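Local coordinates for phosphoenolpyruvate-protein phosphotransferase (Acinetobacter sp., PDB 3CI6) that probably catalyses transfer of the phosphoryl group of phosphoenolpyruvate to a histidine of a partner protein, this piece being its GAF domain, at residues 42-48 with 59-65; 112-118 with 133-139; 14-19 with 31-35; 75-81 with 103-107. One frame throughout, in Å; residues are numbered along the deposited sequence. Where two conformers were deposited one is given.

Interaction 1: residues 42-48 with 59-65; sequences VDVCSIY and LMASKGL
Cys45 and Lys63 face each other as a hydrogen-bonded antiparallel pair, each amide donating to the other's carbonyl, with Lys63 N 2.8 Å from Cys45 O. Further along, Ile47 N donates to Ala61 O, while Ile47 O receives the amide of Met60, a selenomethionine here. Met60 and Ala61 thus both lie opposite Ile47, a classic beta bulge that shifts the register by one and brings Tyr48 against Leu59. These bonds join the first hairpin of the GAF domain sheet, strands 44-51 and 56-63, and Cys45 and Ile47 turn their side chains to the face that helix 25-40 covers.

On the other face, Ser46 OG and Ser62 OG share a hydrogen bond of 2.8 Å, and Ser62 OG also accepts from Leu65 N in an ST motif, which ties the start of the following loop back to the strand. The Lys63 chain bends about its CB-CG bond (chi2 -71°) and carries NZ across to two carbonyls of the other segment: Val42 O, met in the carbonyl plane at 3.1 Å, and Asp43 O, met from above its plane. The Asp43 carboxylate itself turns to Lys137 N.

Among apolar contacts, Leu59 CD1 sits over one face of the Tyr48 ring in a CH-pi contact, 4.0 Å from the ring centroid. Leu65 crosses Val44 at about a right angle, with Leu65 CG 4.0 Å from Val44 CG1.

Interaction 2: residues 112-118 with 133-139; sequences EIYNSFL and VVQNKQP
Leu118 and Val134 exchange backbone hydrogen bonds as an antiparallel pair, and strands 116-118 and 133-136 run at 166° to each other; Ser116 N donates to Asn136 O, while the return bond from Asn136 N is weak. This is the open end of the GAF domain hairpin formed by strands 116-124 and 127-136. Beyond the paired strands, Asn115 N donates to Lys137 O from above the carbonyl plane.

On the face carrying Phe117 and Gln135, Phe117 CE2 lies 3.8 Å from Val133 CG1, and helix 80-88 covers Phe117 and Val133 through Leu81, Val82 and Val85. Tyr114 and Gln135 cross at about a right angle, their ring and amide planes 44° apart, and Tyr114 CB rests 3.8 Å from Gln135 CB. The peptide joining Asn136 to Lys137 meets the edge of the tyrosine ring. The other face is packed by Leu118 and Val134, both touching Leu150 of helix 144-167. Farther out, the extended Lys137 chain crosses Glu112 obliquely, and its NZ makes a long salt bridge of 3.9 Å to Glu112 OE1.

Two waters fasten the strands. One hydrogen-bonds to Ser116 OG and donates to Val134 O. The other accepts from Gln135 NE2 at 2.7 Å and donates to both Tyr114 O and Ser116 O.

Interaction 3: residues 14-19 with 31-35; sequences RIVQEI and IMVNQ
Glu18 and Gln35 supply the polar link across this helix pair. Glu18 OE1 accepts from Gln35 NE2 at 2.9 Å through its syn lone pair, but the bond is bent: the angle at the hydrogen is 136° and the acceptor is tilted from the amide plane. Carboxylate and amide planes are 65° apart. The Glu18 chain is extended, with CG anti to the backbone N, which carries its carboxylate across to helix 25-40, whereas the Gln35 chain bends at chi2 to bring its amide round to meet it. Beside this hydrogen bond, Ile31 CG2 lies 3.7 Å from Glu18 CD.

Helices 7-20 and 25-40 run nearly antiparallel, their segments inclined at 157° with axes 10.1 Å apart. They form a helical hairpin stacked on one side of the GAF domain sheet, with 25-40 lying directly on the strands through Val33. Helix 144-167 flanks the pair, touching Ile15, Ile19 and Met32, and the second subunit packs on Val16 and Gln17 of the first helix.

The apolar contacts are those of Ile19 with Ile31 and Met32. Ile31 CG2 meets Ile19 CG1 at 3.8 Å as the two isoleucines slide past each other in opposite directions, and Ile19 CD1 reaches on to CB of Met32, a selenomethionine. Toward the other end, Ile15 packs its CG1, CG2 and CD1 around the aliphatic base of Gln35, with Ile15 CG1 3.7 Å from Gln35 CB.

Interaction 4: residues 75-81 with 103-107; sequences LQLSEGL and FAYLP
With CG turned away from its carbonyl carbon (chi1 -60°), Leu75 brings both methyls onto the ring of Pro107; Glu79 instead extends its chain (chi1 -177°), which lays CG beside CB of Tyr105. Leu75 CD2 is 3.6 Å from Pro107 CB, while CD1 covers the CG and CD side of the same ring. Glu79 and Tyr105 cross at about a right angle, with Glu79 CG 3.8 Å from Tyr105 CB.

The carboxylate of Glu79 is directed back into its own segment. Its OE1 accepts from Gln76 N at 2.8 Å through the anti lone pair, bridging the type I turn from Gln76 to Glu79, and also bonds a glycerol probably taken from the crystallisation liquor. Between the segments a water donates to Glu79 O at 2.8 Å and to Tyr105 O at 3.0 Å, tying the two backbones together.

Gly80, with a positive phi of 67°, lies beside Tyr105, its CA 3.7 Å from Tyr105 CB. Next to it, Leu81 N donates to Ala104 O, although the place of that oxygen is less certain. Leu81 CD1 touches Ala104 CB at 3.9 Å and also approaches Leu106 CD2; Leu81 and Leu106 both continue onto Phe117. The arrangement joins the turn between edge strand 74-76 and helix 80-88 to the long loop preceding strand 116-124, on the side of the GAF domain sheet that carries Tyr48 and Phe117.

Along the chain interaction 3 closes first, then interaction 1, interaction 4 and interaction 2. Interactions 1 and 2 have centres about 11 Å apart and share the antiparallel sheet, where strands 44-51 and 127-136 are neighbours; Ser46 O and Val133 N, 2.8 Å apart, help join the two hairpins. Helix 25-40 brings interaction 3 onto one face through Val33, while interaction 4 meets the other at Tyr48 and Phe117. The centres of interactions 3 and 4 are about 27 Å apart, on opposite sides of the chain's centre. The GAF domain thus has helices on one face of its sheet, next to the second subunit, and helix 80-88 with loops on the other.

Interaction 1: residues 42-48 with 59-65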
# COMPACT_ATOMS: atom_id res chain seq x y z
N VAL B 42 -10.97 15.20 -9.67
CA VAL B 42 -11.87 14.42 -10.52
C VAL B 42 -13.28 14.47 -9.96
O VAL B 42 -13.50 14.73 -8.79
CB VAL B 42 -11.37 12.98 -10.71
CG1 VAL B 42 -10.04 13.00 -11.51
CG2 VAL B 42 -11.19 12.27 -9.38
N ASP B 43 -14.24 14.22 -10.83
CA ASP B 43 -15.65 14.33 -10.45
C ASP B 43 -16.07 13.24 -9.48
O ASP B 43 -16.82 13.51 -8.54
CB ASP B 43 -16.55 14.24 -11.69
CG ASP B 43 -16.39 15.43 -12.60
OD1 ASP B 43 -16.22 16.56 -12.08
OD2 ASP B 43 -16.48 15.24 -13.85
N VAL B 44 -15.61 12.01 -9.73
CA VAL B 44 -16.00 10.87 -8.94
C VAL B 44 -14.86 9.94 -8.64
O VAL B 44 -14.08 9.62 -9.53
CB VAL B 44 -17.12 10.05 -9.66
CG1 VAL B 44 -17.45 8.76 -8.89
CG2 VAL B 44 -18.34 10.92 -9.92
N CYS B 45 -14.75 9.50 -7.39
CA CYS B 45 -13.89 8.38 -7.04
C CYS B 45 -14.67 7.46 -6.14
O CYS B 45 -15.19 7.89 -5.12
CB CYS B 45 -12.66 8.87 -6.34
SG CYS B 45 -11.54 7.48 -5.86
N SER B 46 -14.76 6.20 -6.53
CA SER B 46 -15.52 5.21 -5.78
C SER B 46 -14.72 3.95 -5.62
O SER B 46 -13.87 3.63 -6.44
CB SER B 46 -16.79 4.85 -6.52
OG SER B 46 -17.56 5.96 -6.89
N ILE B 47 -15.08 3.17 -4.60
CA ILE B 47 -14.46 1.87 -4.41
C ILE B 47 -15.53 0.81 -4.23
O ILE B 47 -16.51 0.99 -3.49
CB ILE B 47 -13.45 1.87 -3.25
CG1 ILE B 47 -12.72 0.53 -3.16
CG2 ILE B 47 -14.13 2.24 -1.95
CD1 ILE B 47 -12.00 0.17 -4.36
N TYR B 48 -15.38 -0.23 -5.03
CA TYR B 48 -16.27 -1.39 -4.99
C TYR B 48 -15.47 -2.54 -4.42
O TYR B 48 -14.39 -2.90 -4.94
CB TYR B 48 -16.75 -1.73 -6.44
CG TYR B 48 -17.58 -0.69 -7.08
CD1 TYR B 48 -16.97 0.36 -7.73
CD2 TYR B 48 -18.98 -0.71 -7.04
CE1 TYR B 48 -17.69 1.37 -8.33
CE2 TYR B 48 -19.69 0.32 -7.64
CZ TYR B 48 -19.03 1.34 -8.27
OH TYR B 48 -19.70 2.42 -8.89
N LEU B 59 -20.62 -1.31 -3.81
CA LEU B 59 -20.11 0.04 -3.65
C LEU B 59 -19.96 0.32 -2.16
O LEU B 59 -20.95 0.22 -1.42
CB LEU B 59 -21.09 1.03 -4.27
CG LEU B 59 -20.72 2.49 -4.12
CD1 LEU B 59 -19.41 2.88 -4.79
CD2 LEU B 59 -21.87 3.33 -4.68
N MSE B 60 -18.74 0.58 -1.71
CA MSE B 60 -18.47 0.80 -0.27
C MSE B 60 -18.09 2.19 0.17
O MSE B 60 -18.18 2.54 1.37
CB MSE B 60 -17.39 -0.17 0.21
CG MSE B 60 -17.73 -1.60 0.00
SE MSE B 60 -18.91 -2.19 1.37
CE MSE B 60 -17.68 -2.14 2.93
N ALA B 61 -17.70 3.02 -0.80
CA ALA B 61 -17.40 4.42 -0.52
C ALA B 61 -17.36 5.19 -1.82
O ALA B 61 -17.01 4.62 -2.86
CB ALA B 61 -16.09 4.54 0.21
N SER B 62 -17.70 6.46 -1.77
CA SER B 62 -17.64 7.30 -2.96
C SER B 62 -17.57 8.76 -2.62
O SER B 62 -18.25 9.25 -1.71
CB SER B 62 -18.85 7.10 -3.86
OG SER B 62 -18.71 7.83 -5.08
N LYS B 63 -16.73 9.47 -3.38
CA LYS B 63 -16.84 10.93 -3.49
C LYS B 63 -17.47 11.20 -4.85
O LYS B 63 -16.89 10.81 -5.85
CB LYS B 63 -15.47 11.63 -3.33
CG LYS B 63 -15.51 13.16 -3.47
CD LYS B 63 -15.77 13.64 -4.91
CE LYS B 63 -15.26 15.06 -5.19
NZ LYS B 63 -15.61 15.50 -6.60
N GLY B 64 -18.65 11.81 -4.88
CA GLY B 64 -19.27 12.23 -6.11
C GLY B 64 -20.53 11.49 -6.50
O GLY B 64 -21.41 12.11 -7.10
N LEU B 65 -20.63 10.20 -6.13
CA LEU B 65 -21.91 9.50 -6.29
C LEU B 65 -22.84 9.92 -5.17
O LEU B 65 -22.41 10.50 -4.17
CB LEU B 65 -21.75 7.99 -6.32
CG LEU B 65 -20.94 7.47 -7.51
CD1 LEU B 65 -20.96 5.92 -7.47
CD2 LEU B 65 -21.39 8.03 -8.85

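Interaction 2: residues 112-118 with 133-139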
# COMPACT_ATOMS: atom_id res chain seq x y z
N GLU B 112 -26.47 11.03 -14.41
CA GLU B 112 -25.19 11.53 -14.92
C GLU B 112 -24.48 10.57 -15.87
O GLU B 112 -24.56 9.35 -15.70
CB GLU B 112 -24.25 11.85 -13.75
CG GLU B 112 -24.83 12.77 -12.66
CD GLU B 112 -24.32 14.20 -12.71
OE1 GLU B 112 -24.01 14.70 -13.82
OE2 GLU B 112 -24.24 14.83 -11.64
N ILE B 113 -23.78 11.12 -16.87
CA ILE B 113 -22.97 10.34 -17.81
C ILE B 113 -21.49 10.72 -17.60
O ILE B 113 -21.12 11.91 -17.53
CB ILE B 113 -23.41 10.56 -19.29
CG1 ILE B 113 -23.08 9.35 -20.17
CG2 ILE B 113 -22.78 11.80 -19.90
CD1 ILE B 113 -24.09 9.14 -21.30
N TYR B 114 -20.66 9.70 -17.48
CA TYR B 114 -19.23 9.91 -17.29
C TYR B 114 -18.48 9.34 -18.47
O TYR B 114 -18.42 8.12 -18.65
CB TYR B 114 -18.76 9.24 -15.99
CG TYR B 114 -19.48 9.79 -14.77
CD1 TYR B 114 -19.19 11.03 -14.29
CD2 TYR B 114 -20.42 9.02 -14.08
CE1 TYR B 114 -19.86 11.56 -13.20
CE2 TYR B 114 -21.08 9.52 -12.96
CZ TYR B 114 -20.80 10.80 -12.53
OH TYR B 114 -21.45 11.34 -11.44
N ASN B 115 -17.85 10.21 -19.24
CA ASN B 115 -17.18 9.81 -20.46
C ASN B 115 -15.71 9.50 -20.30
O ASN B 115 -15.03 9.26 -21.28
CB ASN B 115 -17.37 10.87 -21.53
CG ASN B 115 -18.80 10.93 -22.02
OD1 ASN B 115 -19.42 9.88 -22.25
ND2 ASN B 115 -19.36 12.11 -22.07
N SER B 116 -15.22 9.51 -19.06
CA SER B 116 -13.89 8.98 -18.77
C SER B 116 -14.01 7.95 -17.64
O SER B 116 -14.81 8.11 -16.73
CB SER B 116 -12.92 10.09 -18.38
OG SER B 116 -13.08 10.41 -17.00
N PHE B 117 -13.21 6.88 -17.74
CA PHE B 117 -13.23 5.80 -16.77
C PHE B 117 -11.80 5.36 -16.53
O PHE B 117 -11.09 5.03 -17.47
CB PHE B 117 -14.00 4.60 -17.33
CG PHE B 117 -14.01 3.39 -16.44
CD1 PHE B 117 -13.01 2.44 -16.55
CD2 PHE B 117 -15.00 3.19 -15.49
CE1 PHE B 117 -13.01 1.33 -15.77
CE2 PHE B 117 -15.00 2.05 -14.68
CZ PHE B 117 -13.99 1.14 -14.80
N LEU B 118 -11.41 5.33 -15.28
CA LEU B 118 -10.11 4.82 -14.87
C LEU B 118 -10.33 3.84 -13.74
O LEU B 118 -10.70 4.22 -12.63
CB LEU B 118 -9.21 5.97 -14.44
CG LEU B 118 -7.90 5.65 -13.73
CD1 LEU B 118 -7.06 4.63 -14.45
CD2 LEU B 118 -7.09 6.97 -13.53
N VAL B 133 -12.57 3.05 -8.88
CA VAL B 133 -13.03 3.69 -10.10
C VAL B 133 -12.92 5.20 -9.97
O VAL B 133 -13.42 5.77 -9.00
CB VAL B 133 -14.47 3.30 -10.37
CG1 VAL B 133 -15.01 4.09 -11.53
CG2 VAL B 133 -14.58 1.76 -10.61
N VAL B 134 -12.29 5.85 -10.94
CA VAL B 134 -12.26 7.29 -11.09
C VAL B 134 -13.04 7.62 -12.36
O VAL B 134 -12.81 7.01 -13.42
CB VAL B 134 -10.81 7.80 -11.13
CG1 VAL B 134 -10.72 9.17 -11.73
CG2 VAL B 134 -10.17 7.75 -9.74
N GLN B 135 -14.00 8.51 -12.26
CA GLN B 135 -14.82 8.90 -13.42
C GLN B 135 -14.91 10.40 -13.53
O GLN B 135 -14.88 11.11 -12.53
CB GLN B 135 -16.24 8.35 -13.31
CG GLN B 135 -16.29 6.84 -13.48
CD GLN B 135 -17.68 6.32 -13.21
OE1 GLN B 135 -18.19 6.39 -12.08
NE2 GLN B 135 -18.34 5.84 -14.27
N ASN B 136 -15.05 10.89 -14.75
CA ASN B 136 -15.26 12.30 -15.01
C ASN B 136 -16.31 12.44 -16.09
O ASN B 136 -16.48 11.57 -16.95
CB ASN B 136 -13.96 12.95 -15.42
CG ASN B 136 -12.99 12.93 -14.33
OD1 ASN B 136 -13.00 13.83 -13.48
ND2 ASN B 136 -12.16 11.87 -14.28
N LYS B 137 -17.00 13.57 -16.04
CA LYS B 137 -18.06 13.82 -17.01
C LYS B 137 -17.55 13.84 -18.45
O LYS B 137 -18.08 13.16 -19.33
CB LYS B 137 -18.78 15.11 -16.62
CG LYS B 137 -19.63 14.94 -15.40
CD LYS B 137 -20.04 16.30 -14.84
CE LYS B 137 -20.80 16.15 -13.56
NZ LYS B 137 -21.39 17.48 -13.19
N GLN B 138 -16.48 14.57 -18.67
CA GLN B 138 -15.89 14.69 -19.99
C GLN B 138 -14.80 13.66 -20.18
O GLN B 138 -14.22 13.19 -19.20
CB GLN B 138 -15.27 16.07 -20.11
CG GLN B 138 -16.32 17.17 -20.05
CD GLN B 138 -15.80 18.47 -19.48
OE1 GLN B 138 -14.75 18.51 -18.81
NE2 GLN B 138 -16.54 19.56 -19.73
N PRO B 139 -14.45 13.36 -21.44
CA PRO B 139 -13.27 12.53 -21.68
C PRO B 139 -12.04 13.22 -21.05
O PRO B 139 -11.91 14.45 -21.11
CB PRO B 139 -13.18 12.49 -23.21
CG PRO B 139 -14.52 12.83 -23.70
CD PRO B 139 -15.06 13.82 -22.71
O HOH W 1 -17.21 6.17 -16.73
O HOH W 2 -11.58 8.80 -15.42

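Interaction 3: residues 14-19 with 31-35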
# COMPACT_ATOMS: atom_id res chain seq x y z
N ARG B 14 1.04 11.62 2.61
CA ARG B 14 0.05 12.18 3.52
C ARG B 14 -1.21 11.32 3.57
O ARG B 14 -1.75 11.04 4.65
CB ARG B 14 -0.31 13.59 3.09
CG ARG B 14 -1.26 14.25 3.98
CD ARG B 14 -1.23 15.77 3.87
NE ARG B 14 -1.26 16.27 2.50
CZ ARG B 14 -2.30 16.18 1.67
NH1 ARG B 14 -2.18 16.70 0.45
NH2 ARG B 14 -3.44 15.56 2.02
N ILE B 15 -1.68 10.90 2.40
CA ILE B 15 -2.89 10.08 2.32
C ILE B 15 -2.62 8.70 2.90
O ILE B 15 -3.41 8.18 3.69
CB ILE B 15 -3.39 9.96 0.87
CG1 ILE B 15 -3.70 11.33 0.31
CG2 ILE B 15 -4.63 9.08 0.83
CD1 ILE B 15 -3.88 11.42 -1.21
N VAL B 16 -1.46 8.13 2.55
CA VAL B 16 -1.11 6.81 3.07
C VAL B 16 -1.09 6.80 4.62
O VAL B 16 -1.59 5.88 5.28
CB VAL B 16 0.21 6.33 2.47
CG1 VAL B 16 0.80 5.20 3.29
CG2 VAL B 16 0.04 5.94 1.03
N GLN B 17 -0.57 7.87 5.21
CA GLN B 17 -0.48 7.96 6.67
C GLN B 17 -1.85 8.12 7.29
O GLN B 17 -2.13 7.48 8.29
CB GLN B 17 0.52 9.05 7.09
CG GLN B 17 1.93 8.59 6.69
CD GLN B 17 3.05 9.17 7.47
OE1 GLN B 17 3.57 10.24 7.13
NE2 GLN B 17 3.50 8.43 8.51
N GLU B 18 -2.72 8.89 6.66
CA GLU B 18 -4.07 9.03 7.18
C GLU B 18 -4.82 7.71 7.08
O GLU B 18 -5.53 7.32 8.03
CB GLU B 18 -4.81 10.16 6.46
CG GLU B 18 -6.08 10.60 7.18
CD GLU B 18 -6.88 11.66 6.44
OE1 GLU B 18 -6.48 12.13 5.35
OE2 GLU B 18 -7.95 12.01 6.98
N ILE B 19 -4.69 7.00 5.97
CA ILE B 19 -5.32 5.66 5.87
C ILE B 19 -4.73 4.70 6.90
O ILE B 19 -5.44 3.91 7.56
CB ILE B 19 -5.19 5.09 4.45
CG1 ILE B 19 -5.98 5.91 3.45
CG2 ILE B 19 -5.67 3.63 4.41
CD1 ILE B 19 -5.65 5.60 1.99
N ILE B 31 -11.60 7.84 3.56
CA ILE B 31 -10.42 8.70 3.40
C ILE B 31 -9.87 8.56 2.01
O ILE B 31 -9.56 9.54 1.35
CB ILE B 31 -9.34 8.32 4.42
CG1 ILE B 31 -9.78 8.76 5.81
CG2 ILE B 31 -8.04 9.01 4.11
CD1 ILE B 31 -9.04 7.97 6.95
N MSE B 32 -9.72 7.32 1.55
CA MSE B 32 -9.10 7.14 0.24
C MSE B 32 -9.90 7.79 -0.89
O MSE B 32 -9.34 8.51 -1.71
CB MSE B 32 -8.86 5.69 -0.10
CG MSE B 32 -8.02 5.53 -1.35
SE MSE B 32 -7.68 3.70 -1.64
CE MSE B 32 -9.57 3.12 -1.82
N VAL B 33 -11.20 7.54 -0.96
CA VAL B 33 -11.97 8.10 -2.12
C VAL B 33 -11.98 9.62 -2.10
O VAL B 33 -11.89 10.29 -3.14
CB VAL B 33 -13.39 7.52 -2.29
CG1 VAL B 33 -13.29 6.02 -2.53
CG2 VAL B 33 -14.30 7.89 -1.15
N ASN B 34 -12.10 10.23 -0.93
CA ASN B 34 -12.18 11.68 -0.84
C ASN B 34 -10.82 12.31 -1.12
O ASN B 34 -10.73 13.31 -1.82
CB ASN B 34 -12.73 12.07 0.52
CG ASN B 34 -14.23 11.92 0.56
OD1 ASN B 34 -14.96 12.78 0.01
ND2 ASN B 34 -14.72 10.82 1.11
N GLN B 35 -9.77 11.72 -0.56
CA GLN B 35 -8.44 12.24 -0.81
C GLN B 35 -7.94 12.05 -2.23
O GLN B 35 -7.32 12.97 -2.77
CB GLN B 35 -7.41 11.72 0.19
CG GLN B 35 -7.71 12.08 1.62
CD GLN B 35 -7.59 13.53 1.95
OE1 GLN B 35 -7.44 14.38 1.06
NE2 GLN B 35 -7.58 13.84 3.23

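Interaction 4: residues 75-81 with 103-107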
# COMPACT_ATOMS: atom_id res chain seq x y z
N LEU B 75 -22.66 -4.92 -8.40
CA LEU B 75 -22.37 -5.38 -9.73
C LEU B 75 -22.03 -6.85 -9.70
O LEU B 75 -21.33 -7.31 -8.80
CB LEU B 75 -21.18 -4.63 -10.33
CG LEU B 75 -21.34 -3.11 -10.46
CD1 LEU B 75 -20.05 -2.33 -10.63
CD2 LEU B 75 -22.28 -2.86 -11.64
N GLN B 76 -22.46 -7.62 -10.70
CA GLN B 76 -22.01 -8.99 -10.75
C GLN B 76 -20.54 -9.06 -11.14
O GLN B 76 -19.97 -8.10 -11.66
CB GLN B 76 -22.83 -9.82 -11.73
CG GLN B 76 -24.31 -9.88 -11.36
CD GLN B 76 -24.55 -10.55 -10.01
OE1 GLN B 76 -24.30 -11.75 -9.85
NE2 GLN B 76 -25.05 -9.78 -9.05
N LEU B 77 -19.91 -10.19 -10.87
CA LEU B 77 -18.47 -10.31 -10.99
C LEU B 77 -17.96 -10.15 -12.43
O LEU B 77 -16.85 -9.69 -12.63
CB LEU B 77 -18.00 -11.63 -10.38
CG LEU B 77 -18.16 -11.69 -8.86
CD1 LEU B 77 -17.58 -12.99 -8.39
CD2 LEU B 77 -17.48 -10.53 -8.13
N SER B 78 -18.78 -10.48 -13.41
CA SER B 78 -18.38 -10.32 -14.81
C SER B 78 -19.02 -9.11 -15.46
O SER B 78 -19.02 -9.00 -16.69
CB SER B 78 -18.78 -11.58 -15.58
OG SER B 78 -20.18 -11.80 -15.53
N GLU B 79 -19.55 -8.18 -14.66
CA GLU B 79 -20.43 -7.15 -15.18
C GLU B 79 -19.70 -5.88 -15.53
O GLU B 79 -19.15 -5.21 -14.64
CB GLU B 79 -21.56 -6.85 -14.18
CG GLU B 79 -22.56 -5.85 -14.68
CD GLU B 79 -23.79 -5.70 -13.79
OE1 GLU B 79 -23.89 -6.37 -12.75
OE2 GLU B 79 -24.71 -4.95 -14.19
N GLY B 80 -19.74 -5.53 -16.82
CA GLY B 80 -19.32 -4.22 -17.25
C GLY B 80 -17.84 -3.94 -17.08
O GLY B 80 -17.02 -4.85 -16.96
N LEU B 81 -17.48 -2.66 -17.14
CA LEU B 81 -16.07 -2.28 -17.00
C LEU B 81 -15.47 -2.61 -15.64
O LEU B 81 -14.30 -3.00 -15.56
CB LEU B 81 -15.84 -0.81 -17.34
CG LEU B 81 -16.10 -0.41 -18.79
CD1 LEU B 81 -16.21 1.12 -18.92
CD2 LEU B 81 -14.97 -1.05 -19.67
N PHE B 103 -22.11 -1.40 -23.81
CA PHE B 103 -21.98 -2.64 -23.03
C PHE B 103 -21.03 -2.48 -21.85
O PHE B 103 -20.40 -3.45 -21.38
CB PHE B 103 -21.56 -3.79 -23.94
CG PHE B 103 -22.46 -3.97 -25.15
CD1 PHE B 103 -23.63 -4.71 -25.05
CD2 PHE B 103 -22.13 -3.41 -26.39
CE1 PHE B 103 -24.45 -4.88 -26.15
CE2 PHE B 103 -22.96 -3.57 -27.49
CZ PHE B 103 -24.12 -4.31 -27.38
N ALA B 104 -20.93 -1.24 -21.37
CA ALA B 104 -20.13 -0.92 -20.18
C ALA B 104 -20.78 -1.41 -18.89
O ALA B 104 -20.09 -1.57 -17.86
CB ALA B 104 -19.92 0.60 -20.09
N TYR B 105 -22.09 -1.61 -18.92
CA TYR B 105 -22.87 -2.04 -17.74
C TYR B 105 -22.36 -1.42 -16.44
O TYR B 105 -22.09 -2.10 -15.45
CB TYR B 105 -22.92 -3.57 -17.64
CG TYR B 105 -23.58 -4.23 -18.82
CD1 TYR B 105 -24.96 -4.18 -18.99
CD2 TYR B 105 -22.83 -4.91 -19.78
CE1 TYR B 105 -25.59 -4.80 -20.08
CE2 TYR B 105 -23.44 -5.52 -20.87
CZ TYR B 105 -24.82 -5.46 -21.02
OH TYR B 105 -25.44 -6.07 -22.09
N LEU B 106 -22.23 -0.09 -16.48
CA LEU B 106 -21.82 0.68 -15.33
C LEU B 106 -22.96 0.67 -14.33
O LEU B 106 -24.13 0.54 -14.70
CB LEU B 106 -21.45 2.11 -15.74
CG LEU B 106 -20.22 2.21 -16.64
CD1 LEU B 106 -20.17 3.55 -17.39
CD2 LEU B 106 -18.95 2.03 -15.82
N PRO B 107 -22.62 0.78 -13.04
CA PRO B 107 -23.63 0.75 -11.98
C PRO B 107 -24.49 2.02 -11.93
O PRO B 107 -24.33 2.90 -12.78
CB PRO B 107 -22.79 0.61 -10.72
CG PRO B 107 -21.48 1.21 -11.07
CD PRO B 107 -21.25 0.92 -12.51
O HOH W 3 -19.28 -2.44 -14.55